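Long-range contact in putative hydrolase (Acinetobacter sp. NBRC 100985, PDB 4XUK), which probably hydrolyses organophosphate triesters and lactones at a two-zinc centre of the metallo-beta-lactamase type: residues Leu109-Ser118 and Thr160-Tyr171. The protein carries 2 engineered substitutions. Numbering follows the deposited sequence.
Sequences LHPDHVCGIS and TVEKIKQAIAPY. With ZN (zinc ion), chain C; ZN (zinc ion), chain D.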
loop_
_atom_site.group_PDB
_atom_site.type_symbol
_atom_site.label_atom_id
_atom_site.label_comp_id
_atom_site.label_asym_id
_atom_site.label_seq_id
_atom_site.Cartn_x
_atom_site.Cartn_y
_atom_site.Cartn_z
ATOM N N LEU A 109 -9.181 -25.102 -3.830
ATOM C CA LEU A 109 -8.662 -25.922 -2.742
ATOM C C LEU A 109 -7.137 -26.043 -2.693
ATOM O O LEU A 109 -6.620 -26.937 -2.022
ATOM C CB LEU A 109 -9.305 -27.325 -2.788
ATOM C CG LEU A 109 -10.814 -27.389 -2.543
ATOM C CD1 LEU A 109 -11.351 -28.799 -2.787
ATOM C CD2 LEU A 109 -11.134 -26.961 -1.129
ATOM N N HIS A 110 -6.406 -25.153 -3.373
ATOM C CA HIS A 110 -4.961 -25.104 -3.173
ATOM C C HIS A 110 -4.701 -24.844 -1.684
ATOM O O HIS A 110 -5.469 -24.131 -1.033
ATOM C CB HIS A 110 -4.283 -24.052 -4.091
ATOM C CG HIS A 110 -3.870 -24.599 -5.425
ATOM N ND1 HIS A 110 -3.581 -23.796 -6.507
ATOM C CD2 HIS A 110 -3.699 -25.876 -5.852
ATOM C CE1 HIS A 110 -3.263 -24.547 -7.545
ATOM N NE2 HIS A 110 -3.319 -25.816 -7.176
ATOM N N PRO A 111 -3.644 -25.461 -1.126
ATOM C CA PRO A 111 -3.395 -25.399 0.321
ATOM C C PRO A 111 -3.258 -23.986 0.890
ATOM O O PRO A 111 -3.578 -23.796 2.065
ATOM C CB PRO A 111 -2.083 -26.162 0.476
ATOM C CG PRO A 111 -2.138 -27.187 -0.658
ATOM C CD PRO A 111 -2.736 -26.408 -1.802
ATOM N N ASP A 112 -2.805 -23.021 0.095
ATOM C CA ASP A 112 -2.641 -21.668 0.617
ATOM C C ASP A 112 -3.973 -20.913 0.662
ATOM O O ASP A 112 -4.017 -19.720 0.965
ATOM C CB ASP A 112 -1.580 -20.903 -0.179
ATOM C CG ASP A 112 -1.851 -20.914 -1.667
ATOM O OD1 ASP A 112 -2.189 -21.985 -2.213
ATOM O OD2 ASP A 112 -1.719 -19.855 -2.290
ATOM N N HIS A 113 -5.061 -21.620 0.383
ATOM C CA HIS A 113 -6.390 -21.038 0.492
ATOM C C HIS A 113 -7.284 -21.801 1.455
ATOM O O HIS A 113 -8.093 -21.190 2.170
ATOM C CB HIS A 113 -7.019 -20.942 -0.895
ATOM C CG HIS A 113 -6.187 -20.145 -1.842
ATOM N ND1 HIS A 113 -6.487 -18.846 -2.176
ATOM C CD2 HIS A 113 -5.018 -20.435 -2.461
ATOM C CE1 HIS A 113 -5.551 -18.378 -2.983
ATOM N NE2 HIS A 113 -4.657 -19.329 -3.182
ATOM N N VAL A 114 -7.135 -23.126 1.480
ATOM C CA VAL A 114 -7.996 -23.972 2.305
ATOM C C VAL A 114 -7.398 -24.373 3.665
ATOM O O VAL A 114 -8.137 -24.485 4.647
ATOM C CB VAL A 114 -8.462 -25.233 1.535
ATOM C CG1 VAL A 114 -7.283 -26.129 1.194
ATOM C CG2 VAL A 114 -9.485 -26.009 2.362
ATOM N N CYS A 115 -6.081 -24.585 3.741
ATOM C CA CYS A 115 -5.495 -25.151 4.971
ATOM C C CYS A 115 -5.756 -24.300 6.218
ATOM O O CYS A 115 -5.915 -24.829 7.325
ATOM C CB CYS A 115 -3.993 -25.411 4.810
ATOM S SG CYS A 115 -3.603 -26.939 3.923
ATOM N N GLY A 116 -5.835 -22.985 6.035
ATOM C CA GLY A 116 -6.111 -22.082 7.145
ATOM C C GLY A 116 -7.436 -22.274 7.864
ATOM O O GLY A 116 -7.661 -21.635 8.898
ATOM N N ILE A 117 -8.324 -23.126 7.348
ATOM C CA ILE A 117 -9.571 -23.375 8.072
ATOM C C ILE A 117 -9.364 -24.241 9.315
ATOM O O ILE A 117 -10.233 -24.290 10.195
ATOM C CB ILE A 117 -10.707 -23.975 7.179
ATOM C CG1 ILE A 117 -10.375 -25.404 6.707
ATOM C CG2 ILE A 117 -10.994 -23.052 5.990
ATOM C CD1 ILE A 117 -11.453 -26.025 5.794
ATOM N N SER A 118 -8.211 -24.901 9.396
ATOM C CA SER A 118 -7.912 -25.793 10.509
ATOM C C SER A 118 -6.469 -25.609 10.964
ATOM O O SER A 118 -5.649 -25.051 10.234
ATOM C CB SER A 118 -8.126 -27.255 10.086
ATOM O OG SER A 118 -9.471 -27.488 9.705
ATOM N N THR A 160 -1.045 -32.635 -2.348
ATOM C CA THR A 160 -2.008 -31.622 -1.942
ATOM C C THR A 160 -3.374 -32.200 -1.568
ATOM O O THR A 160 -4.023 -31.680 -0.670
ATOM C CB THR A 160 -2.106 -30.368 -2.874
ATOM O OG1 THR A 160 -3.433 -30.224 -3.395
ATOM C CG2 THR A 160 -1.101 -30.408 -3.979
ATOM N N VAL A 161 -3.789 -33.298 -2.202
ATOM C CA VAL A 161 -5.014 -33.981 -1.760
ATOM C C VAL A 161 -4.989 -34.281 -0.255
ATOM O O VAL A 161 -5.979 -34.041 0.456
ATOM C CB VAL A 161 -5.313 -35.270 -2.576
ATOM C CG1 VAL A 161 -6.385 -36.109 -1.890
ATOM C CG2 VAL A 161 -5.769 -34.905 -3.973
ATOM N N GLU A 162 -3.885 -34.800 0.240
ATOM C CA GLU A 162 -3.765 -35.067 1.664
ATOM C C GLU A 162 -3.907 -33.829 2.560
ATOM O O GLU A 162 -4.573 -33.861 3.526
ATOM C CB GLU A 162 -2.507 -35.813 2.001
ATOM C CG GLU A 162 -2.623 -36.591 3.284
ATOM C CD GLU A 162 -3.262 -37.985 3.137
ATOM O OE1 GLU A 162 -2.595 -38.960 3.432
ATOM O OE2 GLU A 162 -4.410 -38.124 2.754
ATOM N N LYS A 163 -3.281 -32.753 2.177
ATOM C CA LYS A 163 -3.413 -31.507 2.935
ATOM C C LYS A 163 -4.858 -31.013 2.914
ATOM O O LYS A 163 -5.369 -30.501 3.925
ATOM C CB LYS A 163 -2.508 -30.428 2.342
ATOM C CG LYS A 163 -1.018 -30.769 2.307
ATOM C CD LYS A 163 -0.282 -29.719 1.460
ATOM C CE LYS A 163 1.186 -30.065 1.195
ATOM N NZ LYS A 163 2.031 -29.915 2.401
ATOM N N ILE A 164 -5.506 -31.145 1.759
ATOM C CA ILE A 164 -6.895 -30.716 1.610
ATOM C C ILE A 164 -7.793 -31.522 2.543
ATOM O O ILE A 164 -8.621 -30.962 3.259
ATOM C CB ILE A 164 -7.387 -30.891 0.153
ATOM C CG1 ILE A 164 -6.679 -29.904 -0.784
ATOM C CG2 ILE A 164 -8.899 -30.707 0.069
ATOM C CD1 ILE A 164 -6.883 -30.190 -2.273
ATOM N N LYS A 165 -7.619 -32.840 2.518
ATOM C CA LYS A 165 -8.428 -33.729 3.328
ATOM C C LYS A 165 -8.265 -33.445 4.812
ATOM O O LYS A 165 -9.261 -33.407 5.535
ATOM C CB LYS A 165 -8.134 -35.197 2.982
ATOM C CG LYS A 165 -8.810 -35.638 1.694
ATOM C CD LYS A 165 -8.363 -37.033 1.258
ATOM C CE LYS A 165 -9.217 -37.524 0.096
ATOM N NZ LYS A 165 -8.865 -38.922 -0.258
ATOM N N GLN A 166 -7.049 -33.228 5.268
ATOM C CA GLN A 166 -6.845 -32.917 6.653
ATOM C C GLN A 166 -7.499 -31.604 7.102
ATOM O O GLN A 166 -7.995 -31.525 8.150
ATOM C CB GLN A 166 -5.374 -32.986 7.054
ATOM C CG GLN A 166 -4.482 -31.980 6.377
ATOM C CD GLN A 166 -4.378 -30.637 7.080
ATOM O OE1 GLN A 166 -4.327 -29.577 6.473
ATOM N NE2 GLN A 166 -4.333 -30.708 8.354
ATOM N N ALA A 167 -7.521 -30.615 6.258
ATOM C CA ALA A 167 -8.101 -29.337 6.632
ATOM C C ALA A 167 -9.614 -29.435 6.725
ATOM O O ALA A 167 -10.221 -28.874 7.638
ATOM C CB ALA A 167 -7.705 -28.276 5.634
ATOM N N ILE A 168 -10.223 -30.133 5.775
ATOM C CA ILE A 168 -11.685 -30.136 5.669
ATOM C C ILE A 168 -12.371 -31.216 6.500
ATOM O O ILE A 168 -13.569 -31.126 6.766
ATOM C CB ILE A 168 -12.154 -30.245 4.208
ATOM C CG1 ILE A 168 -11.872 -31.637 3.639
ATOM C CG2 ILE A 168 -11.503 -29.162 3.349
ATOM C CD1 ILE A 168 -12.436 -31.821 2.249
ATOM N N ALA A 169 -11.619 -32.243 6.888
ATOM C CA ALA A 169 -12.130 -33.320 7.737
ATOM C C ALA A 169 -12.923 -32.861 8.971
ATOM O O ALA A 169 -14.011 -33.388 9.227
ATOM C CB ALA A 169 -10.989 -34.280 8.133
ATOM N N PRO A 170 -12.392 -31.881 9.741
ATOM C CA PRO A 170 -13.142 -31.409 10.910
ATOM C C PRO A 170 -14.470 -30.764 10.527
ATOM O O PRO A 170 -15.399 -30.781 11.337
ATOM C CB PRO A 170 -12.216 -30.345 11.514
ATOM C CG PRO A 170 -10.864 -30.689 11.040
ATOM C CD PRO A 170 -11.064 -31.240 9.659
ATOM N N TYR A 171 -14.568 -30.194 9.329
ATOM C CA TYR A 171 -15.819 -29.562 8.926
ATOM C C TYR A 171 -16.802 -30.586 8.361
ATOM O O TYR A 171 -18.000 -30.517 8.644
ATOM C CB TYR A 171 -15.572 -28.412 7.943
ATOM C CG TYR A 171 -14.835 -27.261 8.580
ATOM C CD1 TYR A 171 -13.446 -27.292 8.724
ATOM C CD2 TYR A 171 -15.522 -26.158 9.070
ATOM C CE1 TYR A 171 -12.759 -26.236 9.332
ATOM C CE2 TYR A 171 -14.844 -25.094 9.667
ATOM C CZ TYR A 171 -13.467 -25.144 9.798
ATOM O OH TYR A 171 -12.793 -24.093 10.402
HETATM ZN ZN ZN C . -2.920 -19.329 -4.212
HETATM ZN ZN ZN D . -3.901 -21.421 -6.284
#
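Ile117 sets its CG1 branch obliquely against the CE1 corner of the Tyr171 ring, off the ring plane, 3.6 Å from CE1, and reaches on with CD1 to Ile168 CG2. Its CG1 stands between the backbone N and the carbonyl carbon (chi1 67°), which turns this arm toward the helix. At the same end Tyr171 OH donates to Ile117 O at 2.6 Å, tilted 19° from the carbonyl plane. Ser118 OG gives an equally short bond of 2.6 Å to Ala167 O, in the carbonyl plane and on a lone pair; the helix is kinked here, and Ala167 O does not receive the usual bond from Tyr171 N, which bonds weakly to Ile168 O. Midway, the small Ala167 lets the backbones close in, its CB 3.9 Å from Cys115 CA. Farther on, Ile164 CG1 meets Leu109 O, while Pro111 CG rests on Lys163 CD at 3.8 Å; Lys163 NZ continues to Cys79 O, and Cys79 is disulfide-bonded to Cys115. The short helix 111-114 belongs to the HxHxDH motif: His110 binds one zinc, Asp112 and His113 the other. Helix 151-173 thus backs the metal-binding loop after strand 103-105, with Trp140 of helix 134-141 packing on Leu109 and Ile164, and Val130 of strand 129-133 on Ile117 and Tyr171.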